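Local coordinates for beta-agarase D (Zobellia galactanivorans, PDB 4ASM), which hydrolyses the beta-1,4-linkages of agarose with retention of anomeric configuration, acting at random positions along the chain as a secreted GH16 endo-beta-agarase, at residues H187-Y199 with V302-F315. Sequence-based numbering, arbitrary orientation.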
# COMPACT_ATOMS: atom_id res chain seq x y z
N HIS A 187 2.54 -6.00 2.68
CA HIS A 187 2.17 -5.68 4.05
C HIS A 187 3.49 -5.44 4.75
O HIS A 187 4.54 -5.68 4.17
CB HIS A 187 1.38 -6.82 4.71
CG HIS A 187 2.22 -7.99 5.12
ND1 HIS A 187 2.43 -9.08 4.31
CD2 HIS A 187 2.90 -8.24 6.27
CE1 HIS A 187 3.19 -9.96 4.94
NE2 HIS A 187 3.49 -9.48 6.14
N HIS A 188 3.46 -4.94 5.98
CA HIS A 188 4.70 -4.86 6.75
C HIS A 188 4.41 -5.26 8.17
O HIS A 188 3.32 -5.02 8.69
CB HIS A 188 5.24 -3.43 6.80
CG HIS A 188 5.94 -2.95 5.57
ND1 HIS A 188 5.28 -2.62 4.39
CD2 HIS A 188 7.24 -2.63 5.37
CE1 HIS A 188 6.17 -2.17 3.51
NE2 HIS A 188 7.36 -2.16 4.08
N VAL A 189 5.43 -5.84 8.81
CA VAL A 189 5.46 -5.94 10.27
C VAL A 189 6.76 -5.30 10.76
O VAL A 189 7.80 -5.43 10.11
CB VAL A 189 5.26 -7.41 10.81
CG1 VAL A 189 3.87 -7.93 10.44
CG2 VAL A 189 6.38 -8.38 10.36
N PHE A 190 6.69 -4.63 11.91
CA PHE A 190 7.85 -3.88 12.45
C PHE A 190 8.14 -4.22 13.89
O PHE A 190 7.22 -4.43 14.67
CB PHE A 190 7.59 -2.37 12.43
CG PHE A 190 7.34 -1.79 11.05
CD1 PHE A 190 8.39 -1.32 10.28
CD2 PHE A 190 6.03 -1.67 10.57
CE1 PHE A 190 8.14 -0.77 8.99
CE2 PHE A 190 5.78 -1.12 9.33
CZ PHE A 190 6.84 -0.67 8.55
N ILE A 191 9.42 -4.20 14.23
CA ILE A 191 9.81 -3.87 15.60
C ILE A 191 10.13 -2.38 15.59
O ILE A 191 10.86 -1.90 14.74
CB ILE A 191 11.07 -4.64 16.07
CG1 ILE A 191 10.92 -6.13 15.80
CG2 ILE A 191 11.27 -4.40 17.58
CD1 ILE A 191 12.06 -6.99 16.41
N ARG A 192 9.54 -1.66 16.54
CA ARG A 192 9.76 -0.22 16.66
C ARG A 192 11.13 0.04 17.29
O ARG A 192 11.67 -0.86 17.94
CB ARG A 192 8.68 0.43 17.53
CG ARG A 192 7.22 0.21 17.15
CD ARG A 192 6.96 0.52 15.70
NE ARG A 192 7.51 1.81 15.33
CZ ARG A 192 7.76 2.20 14.08
NH1 ARG A 192 7.49 1.39 13.05
NH2 ARG A 192 8.28 3.40 13.87
N PRO A 193 11.67 1.25 17.11
CA PRO A 193 12.87 1.58 17.89
C PRO A 193 12.63 1.28 19.36
O PRO A 193 11.50 1.44 19.84
CB PRO A 193 13.00 3.09 17.67
CG PRO A 193 12.47 3.29 16.28
CD PRO A 193 11.28 2.37 16.23
N PRO A 194 13.68 0.90 20.10
CA PRO A 194 15.10 0.91 19.70
C PRO A 194 15.58 -0.16 18.71
O PRO A 194 16.52 0.10 17.93
CB PRO A 194 15.84 0.75 21.03
CG PRO A 194 14.87 0.06 21.95
CD PRO A 194 13.49 0.49 21.50
N ASN A 195 14.98 -1.35 18.75
CA ASN A 195 15.43 -2.46 17.91
C ASN A 195 14.69 -2.49 16.58
O ASN A 195 14.01 -3.47 16.25
CB ASN A 195 15.27 -3.80 18.64
CG ASN A 195 15.93 -4.95 17.91
OD1 ASN A 195 16.83 -4.76 17.11
ND2 ASN A 195 15.45 -6.15 18.16
N PHE A 196 14.82 -1.41 15.82
CA PHE A 196 14.01 -1.24 14.60
C PHE A 196 14.29 -2.32 13.57
O PHE A 196 15.44 -2.53 13.15
CB PHE A 196 14.22 0.14 13.96
CG PHE A 196 13.39 0.33 12.72
CD1 PHE A 196 12.03 0.56 12.82
CD2 PHE A 196 13.97 0.21 11.46
CE1 PHE A 196 11.25 0.72 11.68
CE2 PHE A 196 13.19 0.37 10.31
CZ PHE A 196 11.83 0.62 10.43
N LYS A 197 13.21 -2.98 13.14
CA LYS A 197 13.26 -3.97 12.06
C LYS A 197 11.98 -3.87 11.23
O LYS A 197 10.91 -3.58 11.77
CB LYS A 197 13.38 -5.39 12.62
CG LYS A 197 14.63 -5.60 13.44
CD LYS A 197 14.86 -7.05 13.77
CE LYS A 197 16.09 -7.20 14.65
NZ LYS A 197 17.34 -6.93 13.92
N ASP A 198 12.13 -4.12 9.93
CA ASP A 198 11.02 -3.99 8.98
C ASP A 198 11.00 -5.23 8.09
O ASP A 198 11.99 -5.56 7.46
CB ASP A 198 11.27 -2.72 8.16
CG ASP A 198 10.19 -2.46 7.10
OD1 ASP A 198 9.19 -3.18 7.05
OD2 ASP A 198 10.37 -1.51 6.32
N TYR A 199 9.87 -5.93 8.08
CA TYR A 199 9.63 -7.01 7.12
C TYR A 199 8.46 -6.69 6.18
O TYR A 199 7.42 -6.22 6.61
CB TYR A 199 9.32 -8.32 7.83
CG TYR A 199 9.00 -9.40 6.83
CD1 TYR A 199 10.03 -10.02 6.13
CD2 TYR A 199 7.68 -9.75 6.54
CE1 TYR A 199 9.77 -10.99 5.16
CE2 TYR A 199 7.39 -10.73 5.57
CZ TYR A 199 8.45 -11.34 4.89
OH TYR A 199 8.20 -12.31 3.95
N VAL A 302 4.70 -16.33 6.21
CA VAL A 302 4.74 -15.30 5.17
C VAL A 302 4.18 -13.98 5.71
O VAL A 302 4.15 -12.98 5.00
CB VAL A 302 3.98 -15.72 3.87
CG1 VAL A 302 4.69 -16.90 3.20
CG2 VAL A 302 2.52 -16.06 4.14
N ILE A 303 3.72 -13.99 6.96
CA ILE A 303 3.26 -12.78 7.65
C ILE A 303 4.41 -12.14 8.44
O ILE A 303 4.75 -10.99 8.22
CB ILE A 303 2.06 -13.06 8.60
CG1 ILE A 303 0.86 -13.70 7.86
CG2 ILE A 303 1.62 -11.78 9.35
CD1 ILE A 303 0.33 -12.94 6.66
N ASP A 304 5.03 -12.93 9.32
CA ASP A 304 6.04 -12.45 10.26
C ASP A 304 7.10 -13.57 10.43
O ASP A 304 7.12 -14.24 11.47
CB ASP A 304 5.35 -12.13 11.59
CG ASP A 304 6.28 -11.51 12.62
OD1 ASP A 304 7.38 -11.08 12.23
OD2 ASP A 304 5.87 -11.46 13.81
N PRO A 305 7.94 -13.79 9.40
CA PRO A 305 8.87 -14.93 9.44
C PRO A 305 9.88 -14.84 10.57
O PRO A 305 10.39 -15.87 11.00
CB PRO A 305 9.59 -14.86 8.07
CG PRO A 305 9.38 -13.46 7.58
CD PRO A 305 8.02 -13.06 8.13
N PHE A 306 10.18 -13.61 11.01
CA PHE A 306 11.22 -13.37 12.04
C PHE A 306 10.67 -13.00 13.43
O PHE A 306 11.44 -12.57 14.29
CB PHE A 306 12.22 -12.35 11.52
CG PHE A 306 12.69 -12.64 10.13
CD1 PHE A 306 13.24 -13.88 9.82
CD2 PHE A 306 12.56 -11.70 9.11
CE1 PHE A 306 13.66 -14.19 8.51
CE2 PHE A 306 12.99 -12.00 7.80
CZ PHE A 306 13.56 -13.23 7.51
N ASN A 307 9.37 -13.17 13.62
CA ASN A 307 8.73 -13.02 14.93
C ASN A 307 8.84 -11.61 15.48
O ASN A 307 8.97 -11.40 16.70
CB ASN A 307 9.32 -14.03 15.93
CG ASN A 307 8.44 -14.21 17.14
OD1 ASN A 307 7.22 -14.15 17.05
ND2 ASN A 307 9.06 -14.43 18.30
N TYR A 308 8.77 -10.63 14.58
CA TYR A 308 8.88 -9.22 14.99
C TYR A 308 7.75 -8.81 15.94
O TYR A 308 7.94 -7.95 16.82
CB TYR A 308 8.85 -8.30 13.76
CG TYR A 308 10.09 -8.33 12.90
CD1 TYR A 308 11.23 -9.07 13.27
CD2 TYR A 308 10.13 -7.64 11.68
CE1 TYR A 308 12.37 -9.10 12.45
CE2 TYR A 308 11.22 -7.66 10.87
CZ TYR A 308 12.36 -8.39 11.24
OH TYR A 308 13.42 -8.37 10.38
N LEU A 309 6.57 -9.41 15.76
CA LEU A 309 5.38 -9.05 16.55
C LEU A 309 5.32 -9.79 17.89
O LEU A 309 4.52 -9.42 18.78
CB LEU A 309 4.09 -9.28 15.76
CG LEU A 309 3.98 -8.56 14.42
CD1 LEU A 309 2.64 -8.85 13.78
CD2 LEU A 309 4.21 -7.03 14.58
N ASN A 310 6.13 -10.84 18.00
CA ASN A 310 6.10 -11.74 19.15
C ASN A 310 4.67 -12.07 19.60
O ASN A 310 4.35 -12.01 20.80
CB ASN A 310 6.91 -11.16 20.32
CG ASN A 310 7.25 -12.21 21.36
OD1 ASN A 310 7.39 -13.39 21.04
ND2 ASN A 310 7.38 -11.79 22.61
N ASN A 311 3.80 -12.43 18.65
CA ASN A 311 2.38 -12.56 18.94
C ASN A 311 1.72 -13.76 18.29
O ASN A 311 0.49 -13.81 18.17
CB ASN A 311 1.63 -11.25 18.56
CG ASN A 311 1.36 -11.13 17.07
OD1 ASN A 311 1.94 -11.87 16.26
ND2 ASN A 311 0.51 -10.19 16.69
N GLY A 312 2.52 -14.73 17.86
CA GLY A 312 1.97 -15.85 17.10
C GLY A 312 1.97 -15.60 15.60
O GLY A 312 1.31 -16.34 14.86
N ARG A 313 2.71 -14.57 15.17
CA ARG A 313 3.00 -14.27 13.74
C ARG A 313 1.71 -13.98 12.99
O ARG A 313 1.39 -14.60 11.97
CB ARG A 313 3.80 -15.40 13.10
CG ARG A 313 5.08 -15.67 13.84
CD ARG A 313 5.68 -16.99 13.38
NE ARG A 313 6.74 -17.45 14.27
CZ ARG A 313 8.02 -17.11 14.19
NH1 ARG A 313 8.47 -16.27 13.26
NH2 ARG A 313 8.89 -17.63 15.06
N LYS A 314 0.97 -13.02 13.52
CA LYS A 314 -0.35 -12.75 13.01
C LYS A 314 -0.68 -11.27 13.18
O LYS A 314 -0.07 -10.57 14.00
CB LYS A 314 -1.39 -13.63 13.72
CG LYS A 314 -1.54 -13.40 15.23
CD LYS A 314 -2.60 -14.33 15.81
CE LYS A 314 -2.00 -15.64 16.29
NZ LYS A 314 -3.01 -16.72 16.43
N PHE A 315 -1.63 -10.81 12.39
CA PHE A 315 -2.19 -9.48 12.58
C PHE A 315 -3.14 -9.54 13.78
O PHE A 315 -3.82 -10.54 14.02
CB PHE A 315 -2.92 -9.04 11.31
CG PHE A 315 -2.03 -8.96 10.10
CD1 PHE A 315 -1.04 -7.98 10.00
CD2 PHE A 315 -2.18 -9.87 9.05
CE1 PHE A 315 -0.22 -7.90 8.88
CE2 PHE A 315 -1.36 -9.80 7.90
CZ PHE A 315 -0.36 -8.80 7.83
O HOH W 1 6.75 -5.38 17.16
O HOH W 2 13.15 -8.14 7.56
O HOH W 3 5.86 -12.40 2.89
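V189 and I191 of the antiparallel hairpin 187-199 lie against the irregular loop 302-315: the CA of V189 is 6.5 Å from that of D304, and the CA of I191 5.5 Å from that of Y308. Strands 187-191 and 197-199 pair through V189-Y199 and I191-K197, while the loop makes a type I turn from D304 to N307. Y308 lays its ring along the hairpin: CB of K197 sits over one face, 3.7 Å from the ring centroid in a CH-pi contact, and the backbone around V189 O and Y199 N meets the ring edge. I191 CG1 packs on Y308 CB at 3.6 Å. With CG anti to the backbone N (chi1 177°), Y199 carries its ring out beside P305, which covers one face with CD 3.6 Å from the centroid. V189 sends CG1 to L309 CD1 (3.7 Å) and CG2 toward the D304 carboxylate, which holds the loop's shape by accepting from Y308 N and L309 N. At the far end, H187 NE2 donates a nearly straight hydrogen bond to a lone pair of I303 O (2.9 Å, 168°), in the planes of both ring and carbonyl, while the edge of F315 turns to the imidazole face. Three waters join the segments, linking F190 O to Y308 O, D198 O to Y308 OH, and Y199 OH to V302 O. The loop packs on one side of a hairpin whose other side carries F190, in contact with the probable nucleophile E160, and whose turn bears R192, which probably binds substrate: a beta-hairpin packed against a long loop beside the catalytic cleft of the GH16 beta-jelly-roll.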